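Local coordinates for protein UDP-glucose:anthocyanidin 3-O-glucosyltransferase (Clitoria ternatea, PDB 4REL) that belongs to the plant UDP-glycosyltransferase family and has the two-domain GT-B fold, with a parallel beta sheet in each Rossmann-like domain, at residues R53-P56 with N57-V61; S306-K310 with G311-R315; Q368-A371 with A372-Q376. All blocks are in the same frame, centred on the assembly; numbering follows the deposited sequence.

How the contacts relate
The three contacts are local and come in order along the chain. Contact 1 leads into strand 59-64, an outermost strand of the seven-stranded N-terminal sheet. Contacts 2 and 3 belong to the second Rossmann-like domain. Contact 2 comes between strands 296-299 and 320-323 in the chain, and 320-323 is one edge of the six-stranded sheet. Contact 3 lies on helix 368-378, which connects strand 359-361 to 382-384, the opposite edge. None of the three touches another. Centres of contacts 1 and 2 are about 45 Å apart, those of 1 and 3 about 36 Å, and those of 2 and 3 about 31 Å. Only contact 3 directly follows ligand-pocket residues, Phe365 to Asp367.

Contact 1: R53-P56 with N57-V61; sequences RHIP and NNIRV. With ACT (acetate ion), chain G.
The amide of Asn58 meets Pro56 through its oxygen, with OD1 3.6 Å from Pro56 CB. Its nitrogen ND2 is hydrogen-bonded to Thr35 O and Ala29 O, so both ends of the amide have neighbours. The second flat group is the guanidinium of Arg60. One face has Asn57 O above it, offset toward the rim. An acetate ion, probably from the crystallisation liquor, lies at its edge. Arg60 NH1 gives a hydrogen bond of 2.8 Å to acetate O, and Arg60 NH2 one of 2.9 Å to acetate OXT. An extended chain from CG to NE carries the guanidinium out to the acetate, which Ser36 OG also hydrogen-bonds.

The apolar ring of Pro56 touches the end of Ile59, CG to CD1 at 3.6 Å. Ile55 puts CG1 between its backbone N and carbonyl carbon (chi1 59°). Its CD1 then packs on Ile59 CG2 at 4.0 Å and on Val61 CG2 at 3.9 Å, and the Ile55 and Val61 side chains meet at about a right angle. This methyl also lies 3.4 Å from Ile59 O. Leu26 of helix 18-31 touches both Pro56 and Ile59.

One backbone bond closes the loop, Ile59 N to Pro56 O at 3.2 Å. It marks a type I beta turn from Pro56 to Ile59, which turns the chain after helix 43-50 into edge strand 59-64 of the N-terminal Rossmann-like domain.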
loop_
_atom_site.group_PDB
_atom_site.type_symbol
_atom_site.label_atom_id
_atom_site.label_comp_id
_atom_site.label_asym_id
_atom_site.label_seq_id
_atom_site.Cartn_x
_atom_site.Cartn_y
_atom_site.Cartn_z
ATOM N N ARG A 53 -1.336 -10.737 -18.605
ATOM C CA ARG A 53 -0.247 -9.773 -18.700
ATOM C C ARG A 53 0.950 -10.276 -19.522
ATOM O O ARG A 53 1.411 -11.398 -19.334
ATOM C CB ARG A 53 0.169 -9.425 -17.266
ATOM C CG ARG A 53 1.244 -8.385 -17.088
ATOM C CD ARG A 53 1.324 -7.977 -15.618
ATOM N NE ARG A 53 0.638 -6.713 -15.352
ATOM C CZ ARG A 53 -0.161 -6.486 -14.311
ATOM N NH1 ARG A 53 -0.397 -7.436 -13.419
ATOM N NH2 ARG A 53 -0.736 -5.301 -14.162
ATOM N N HIS A 54 1.436 -9.448 -20.447
ATOM C CA HIS A 54 2.672 -9.749 -21.177
ATOM C C HIS A 54 3.867 -9.161 -20.426
ATOM O O HIS A 54 3.813 -8.027 -19.945
ATOM C CB HIS A 54 2.624 -9.185 -22.600
ATOM C CG HIS A 54 3.896 -9.377 -23.373
ATOM N ND1 HIS A 54 4.847 -8.387 -23.500
ATOM C CD2 HIS A 54 4.363 -10.439 -24.072
ATOM C CE1 HIS A 54 5.850 -8.833 -24.237
ATOM N NE2 HIS A 54 5.581 -10.075 -24.597
ATOM N N ILE A 55 4.946 -9.926 -20.315
ATOM C CA ILE A 55 6.121 -9.425 -19.613
ATOM C C ILE A 55 7.353 -9.464 -20.501
ATOM O O ILE A 55 7.447 -10.321 -21.385
ATOM C CB ILE A 55 6.380 -10.203 -18.312
ATOM C CG1 ILE A 55 6.589 -11.684 -18.606
ATOM C CG2 ILE A 55 5.214 -10.015 -17.349
ATOM C CD1 ILE A 55 7.004 -12.486 -17.394
ATOM N N PRO A 56 8.288 -8.525 -20.282
ATOM C CA PRO A 56 9.529 -8.485 -21.061
ATOM C C PRO A 56 10.320 -9.780 -20.973
ATOM O O PRO A 56 10.146 -10.573 -20.043
ATOM C CB PRO A 56 10.318 -7.327 -20.422
ATOM C CG PRO A 56 9.619 -7.009 -19.153
ATOM C CD PRO A 56 8.188 -7.373 -19.371
ATOM N N ASN A 57 11.186 -9.987 -21.958
ATOM C CA ASN A 57 11.910 -11.238 -22.102
ATOM C C ASN A 57 12.878 -11.535 -20.958
ATOM O O ASN A 57 13.175 -12.696 -20.683
ATOM C CB ASN A 57 12.653 -11.244 -23.439
ATOM C CG ASN A 57 11.747 -10.902 -24.606
ATOM O OD1 ASN A 57 10.615 -11.387 -24.693
ATOM N ND2 ASN A 57 12.237 -10.055 -25.507
ATOM N N ASN A 58 13.356 -10.495 -20.282
ATOM C CA ASN A 58 14.316 -10.703 -19.198
ATOM C C ASN A 58 13.683 -10.879 -17.807
ATOM O O ASN A 58 14.394 -10.943 -16.799
ATOM C CB ASN A 58 15.411 -9.624 -19.191
ATOM C CG ASN A 58 14.872 -8.220 -18.962
ATOM O OD1 ASN A 58 13.745 -7.890 -19.347
ATOM N ND2 ASN A 58 15.687 -7.381 -18.331
ATOM N N ILE A 59 12.352 -10.959 -17.766
ATOM C CA ILE A 59 11.643 -11.318 -16.539
ATOM C C ILE A 59 11.072 -12.721 -16.706
ATOM O O ILE A 59 10.386 -13.015 -17.696
ATOM C CB ILE A 59 10.492 -10.341 -16.203
ATOM C CG1 ILE A 59 11.037 -8.927 -15.985
ATOM C CG2 ILE A 59 9.746 -10.829 -14.972
ATOM C CD1 ILE A 59 9.955 -7.880 -15.686
ATOM N N ARG A 60 11.377 -13.598 -15.759
ATOM C CA ARG A 60 10.863 -14.960 -15.798
ATOM C C ARG A 60 10.161 -15.218 -14.486
ATOM O O ARG A 60 10.591 -14.718 -13.449
ATOM C CB ARG A 60 12.001 -15.961 -15.988
ATOM C CG ARG A 60 12.677 -15.836 -17.346
ATOM C CD ARG A 60 14.000 -16.587 -17.409
ATOM N NE ARG A 60 14.678 -16.333 -18.686
ATOM C CZ ARG A 60 15.532 -15.334 -18.899
ATOM N NH1 ARG A 60 15.837 -14.499 -17.917
ATOM N NH2 ARG A 60 16.088 -15.174 -20.095
ATOM N N VAL A 61 9.094 -16.008 -14.534
ATOM C CA VAL A 61 8.263 -16.217 -13.351
ATOM C C VAL A 61 8.409 -17.644 -12.844
ATOM O O VAL A 61 8.345 -18.599 -13.623
ATOM C CB VAL A 61 6.796 -15.910 -13.672
ATOM C CG1 VAL A 61 5.903 -16.232 -12.475
ATOM C CG2 VAL A 61 6.652 -14.446 -14.064
HETATM C C ACT G . 17.759 -12.171 -19.999
HETATM O O ACT G . 17.751 -12.790 -18.912
HETATM O OXT ACT G . 17.069 -12.557 -20.972
HETATM C CH3 ACT G . 18.722 -11.027 -20.175
#

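Contact 2: S306-K310 with G311-R315; sequences SILPK and GFVER
Two hydrogen bonds join Pro309 and Lys310 to the helix, to its first and last residues. Phe312 N donates to Pro309 O over 3.1 Å and closes a type II beta turn from Pro309 to Phe312. Gly311 holds the third position of that turn with a positive phi of 82°, and is also the N-cap of helix 312-315. The second bond runs from Arg315 NH1 to Lys310 O, 3.0 Å. The nitrogen lies in the carbonyl plane, on a lone pair, while Lys310 O is tilted 19° from the guanidinium plane. A bend at chi3 folds the arginine back, and Gly311 O sits 3.4 Å above the centre of one guanidinium face.

Two waters add to this. Water 1 links Pro309 O to Val313 N. Water 2 donates to Lys310 O and accepts from Arg315 NH2, so Lys310 O has two donors.

The apolar contacts use Leu308 CD1. It reaches Val313 CG2 at 3.7 Å and comes to the edge of the Phe312 ring, near its plane, 4.1 Å from CD2. Pro309 runs alongside Phe312, CB to CB 3.9 Å.

Phe312 packs on Phe296 and Trp298 of strand 296-299, and Leu308 also touches Trp298. Pro309 rests on Ala286 of helix 279-292, and Glu290 of that helix forms a salt bridge with Arg315 NE. The turn and short helix thus lie against both elements, ahead of strand 320-323.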
loop_
_atom_site.group_PDB
_atom_site.type_symbol
_atom_site.label_atom_id
_atom_site.label_comp_id
_atom_site.label_asym_id
_atom_site.label_seq_id
_atom_site.Cartn_x
_atom_site.Cartn_y
_atom_site.Cartn_z
ATOM N N SER A 306 -26.631 -7.134 -0.174
ATOM C CA SER A 306 -27.793 -7.615 0.576
ATOM C C SER A 306 -27.971 -6.929 1.930
ATOM O O SER A 306 -29.041 -7.011 2.535
ATOM C CB SER A 306 -27.731 -9.139 0.771
ATOM O OG SER A 306 -26.533 -9.529 1.428
ATOM N N ILE A 307 -26.937 -6.253 2.416
ATOM C CA ILE A 307 -27.070 -5.601 3.720
ATOM C C ILE A 307 -27.308 -4.093 3.620
ATOM O O ILE A 307 -27.581 -3.440 4.626
ATOM C CB ILE A 307 -25.882 -5.902 4.648
ATOM C CG1 ILE A 307 -24.611 -5.255 4.115
ATOM C CG2 ILE A 307 -25.708 -7.414 4.833
ATOM C CD1 ILE A 307 -23.478 -5.238 5.118
ATOM N N LEU A 308 -27.214 -3.543 2.410
ATOM C CA LEU A 308 -27.588 -2.147 2.185
ATOM C C LEU A 308 -29.053 -1.970 2.545
ATOM O O LEU A 308 -29.838 -2.904 2.374
ATOM C CB LEU A 308 -27.384 -1.785 0.715
ATOM C CG LEU A 308 -25.947 -1.783 0.211
ATOM C CD1 LEU A 308 -25.921 -1.480 -1.287
ATOM C CD2 LEU A 308 -25.119 -0.759 0.971
ATOM N N PRO A 309 -29.429 -0.780 3.054
ATOM C CA PRO A 309 -30.824 -0.478 3.387
ATOM C C PRO A 309 -31.734 -0.794 2.204
ATOM O O PRO A 309 -31.342 -0.564 1.056
ATOM C CB PRO A 309 -30.799 1.035 3.645
ATOM C CG PRO A 309 -29.415 1.296 4.142
ATOM C CD PRO A 309 -28.536 0.357 3.347
ATOM N N LYS A 310 -32.914 -1.348 2.471
ATOM C CA LYS A 310 -33.859 -1.631 1.400
ATOM C C LYS A 310 -34.187 -0.353 0.622
ATOM O O LYS A 310 -34.515 0.676 1.213
ATOM C CB LYS A 310 -35.146 -2.249 1.956
ATOM C CG LYS A 310 -36.154 -2.578 0.868
ATOM C CD LYS A 310 -37.412 -3.239 1.407
ATOM C CE LYS A 310 -38.299 -3.692 0.255
ATOM N NZ LYS A 310 -39.617 -4.201 0.714
ATOM N N GLY A 311 -34.068 -0.420 -0.705
ATOM C CA GLY A 311 -34.388 0.713 -1.553
ATOM C C GLY A 311 -33.303 1.769 -1.692
ATOM O O GLY A 311 -33.461 2.718 -2.469
ATOM N N PHE A 312 -32.210 1.627 -0.948
ATOM C CA PHE A 312 -31.149 2.633 -0.997
ATOM C C PHE A 312 -30.567 2.807 -2.404
ATOM O O PHE A 312 -30.430 3.931 -2.891
ATOM C CB PHE A 312 -30.036 2.318 0.014
ATOM C CG PHE A 312 -28.702 2.932 -0.343
ATOM C CD1 PHE A 312 -28.475 4.290 -0.164
ATOM C CD2 PHE A 312 -27.680 2.145 -0.850
ATOM C CE1 PHE A 312 -27.249 4.859 -0.503
ATOM C CE2 PHE A 312 -26.450 2.705 -1.185
ATOM C CZ PHE A 312 -26.240 4.059 -1.017
ATOM N N VAL A 313 -30.201 1.708 -3.055
ATOM C CA VAL A 313 -29.591 1.822 -4.376
ATOM C C VAL A 313 -30.593 2.405 -5.362
ATOM O O VAL A 313 -30.263 3.276 -6.166
ATOM C CB VAL A 313 -29.084 0.466 -4.905
ATOM C CG1 VAL A 313 -28.506 0.632 -6.284
ATOM C CG2 VAL A 313 -28.021 -0.106 -3.973
ATOM N N GLU A 314 -31.826 1.918 -5.291
ATOM C CA GLU A 314 -32.882 2.401 -6.171
ATOM C C GLU A 314 -33.168 3.894 -5.970
ATOM O O GLU A 314 -33.224 4.656 -6.942
ATOM C CB GLU A 314 -34.159 1.575 -5.974
ATOM C CG GLU A 314 -35.248 1.907 -6.970
ATOM C CD GLU A 314 -36.408 0.926 -6.919
ATOM O OE1 GLU A 314 -36.254 -0.155 -6.304
ATOM O OE2 GLU A 314 -37.467 1.238 -7.504
ATOM N N ARG A 315 -33.334 4.321 -4.722
ATOM C CA ARG A 315 -33.634 5.728 -4.446
ATOM C C ARG A 315 -32.497 6.680 -4.858
ATOM O O ARG A 315 -32.754 7.820 -5.248
ATOM C CB ARG A 315 -34.003 5.949 -2.972
ATOM C CG ARG A 315 -35.354 5.370 -2.550
ATOM C CD ARG A 315 -35.675 5.780 -1.109
ATOM N NE ARG A 315 -34.579 5.441 -0.203
ATOM C CZ ARG A 315 -34.498 4.305 0.482
ATOM N NH1 ARG A 315 -35.457 3.390 0.381
ATOM N NH2 ARG A 315 -33.457 4.080 1.270
HETATM O O HOH W 1 -30.388 -0.979 -1.694
HETATM O O HOH W 2 -34.208 2.398 3.572
#

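Contact 3: Q368-A371 with A372-Q376; sequences QGIA and ARVIQ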
loop_
_atom_site.group_PDB
_atom_site.type_symbol
_atom_site.label_atom_id
_atom_site.label_comp_id
_atom_site.label_asym_id
_atom_site.label_seq_id
_atom_site.Cartn_x
_atom_site.Cartn_y
_atom_site.Cartn_z
ATOM N N GLN A 368 -2.925 1.408 8.426
ATOM C CA GLN A 368 -3.898 2.371 7.913
ATOM C C GLN A 368 -4.086 3.530 8.881
ATOM O O GLN A 368 -4.336 4.665 8.467
ATOM C CB GLN A 368 -5.231 1.671 7.636
ATOM C CG GLN A 368 -5.129 0.708 6.460
ATOM C CD GLN A 368 -6.296 -0.249 6.343
ATOM O OE1 GLN A 368 -7.291 -0.153 7.074
ATOM N NE2 GLN A 368 -6.176 -1.193 5.415
ATOM N N GLY A 369 -3.957 3.243 10.171
ATOM C CA GLY A 369 -4.078 4.273 11.188
ATOM C C GLY A 369 -2.972 5.304 11.114
ATOM O O GLY A 369 -3.196 6.501 11.357
ATOM N N ILE A 370 -1.772 4.847 10.756
ATOM C CA ILE A 370 -0.653 5.755 10.571
ATOM C C ILE A 370 -0.932 6.662 9.379
ATOM O O ILE A 370 -0.727 7.877 9.448
ATOM C CB ILE A 370 0.676 4.998 10.338
ATOM C CG1 ILE A 370 0.956 4.012 11.482
ATOM C CG2 ILE A 370 1.812 5.989 10.165
ATOM C CD1 ILE A 370 1.060 4.657 12.869
ATOM N N ALA A 371 -1.392 6.063 8.281
ATOM C CA ALA A 371 -1.724 6.817 7.084
ATOM C C ALA A 371 -2.794 7.860 7.365
ATOM O O ALA A 371 -2.674 9.014 6.928
ATOM C CB ALA A 371 -2.163 5.878 5.959
ATOM N N ALA A 372 -3.834 7.460 8.100
ATOM C CA ALA A 372 -4.935 8.360 8.404
ATOM C C ALA A 372 -4.422 9.560 9.199
ATOM O O ALA A 372 -4.807 10.701 8.934
ATOM C CB ALA A 372 -6.044 7.627 9.172
ATOM N N ARG A 373 -3.562 9.304 10.178
ATOM C CA ARG A 373 -2.993 10.385 10.987
ATOM C C ARG A 373 -2.123 11.325 10.150
ATOM O O ARG A 373 -2.174 12.545 10.325
ATOM C CB ARG A 373 -2.177 9.826 12.163
ATOM C CG ARG A 373 -1.551 10.914 13.069
ATOM C CD ARG A 373 -2.630 11.711 13.815
ATOM N NE ARG A 373 -3.488 10.802 14.561
ATOM C CZ ARG A 373 -4.709 11.096 14.994
ATOM N NH1 ARG A 373 -5.231 12.299 14.778
ATOM N NH2 ARG A 373 -5.410 10.182 15.646
ATOM N N VAL A 374 -1.296 10.763 9.267
ATOM C CA VAL A 374 -0.450 11.588 8.406
ATOM C C VAL A 374 -1.337 12.467 7.525
ATOM O O VAL A 374 -1.116 13.676 7.381
ATOM C CB VAL A 374 0.511 10.729 7.547
ATOM C CG1 VAL A 374 1.228 11.589 6.510
ATOM C CG2 VAL A 374 1.528 10.016 8.433
ATOM N N ILE A 375 -2.377 11.858 6.973
ATOM C CA ILE A 375 -3.300 12.583 6.105
ATOM C C ILE A 375 -3.952 13.765 6.835
ATOM O O ILE A 375 -3.996 14.885 6.326
ATOM C CB ILE A 375 -4.377 11.627 5.543
ATOM C CG1 ILE A 375 -3.779 10.790 4.410
ATOM C CG2 ILE A 375 -5.573 12.413 5.031
ATOM C CD1 ILE A 375 -4.576 9.525 4.078
ATOM N N GLN A 376 -4.457 13.523 8.038
ATOM C CA GLN A 376 -5.162 14.578 8.754
ATOM C C GLN A 376 -4.240 15.620 9.392
ATOM O O GLN A 376 -4.514 16.819 9.314
ATOM C CB GLN A 376 -6.054 13.998 9.850
ATOM C CG GLN A 376 -6.911 15.064 10.546
ATOM C CD GLN A 376 -7.744 14.505 11.680
ATOM O OE1 GLN A 376 -8.871 14.036 11.477
ATOM N NE2 GLN A 376 -7.190 14.553 12.899
#
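Ala371 and Ile375 make the tight side of this contact, one helical turn apart. Ile375 N donates to Ala371 O over 2.9 Å. The same oxygen also lies against the isoleucine side chain, with Ile375 CG1 3.3 Å away. CG1 takes that place because it stands beside its backbone N, anti to the carbonyl carbon (chi1 -77°). Val374 does much the same to Ile370, its CG2 resting 3.3 Å from Ile370 O. The backbone bonds of Val374 to Ile370, Arg373 to Gly369 and Ala372 to Gln368 continue the helical pattern. The turn widens to the pi type at 374-376. Arg373 is buried. Bends at chi2 and chi3 lead its guanidinium off the helix, where NE pairs with Asp177 and NH1 with Asp377.

Side chains meet each other more loosely. Ile370 CG2 and Val374 CG2 are 4.4 Å apart. Gln368, Gly369 and Gln376 are partly exposed. Gln368 is the last residue of the PSPG box, the signature of plant UDP-glycosyltransferases. Its OE1 accepts from Phe364 N and Phe365 N; Phe365 is a residue of the ligand pocket. Its NE2 is hydrogen-bonded to a glycerol, probably from the crystallisation liquor. Gln376 OE1 accepts from Ile384 N of strand 382-384.

Helix 368-378 is the helix of a beta-alpha-beta unit, between strands 359-361 and 382-384. Ala372 and Ile375 touch Cys361, Ala372 and Arg373 touch Ile384, and Ala371 meets Val138 in a loop.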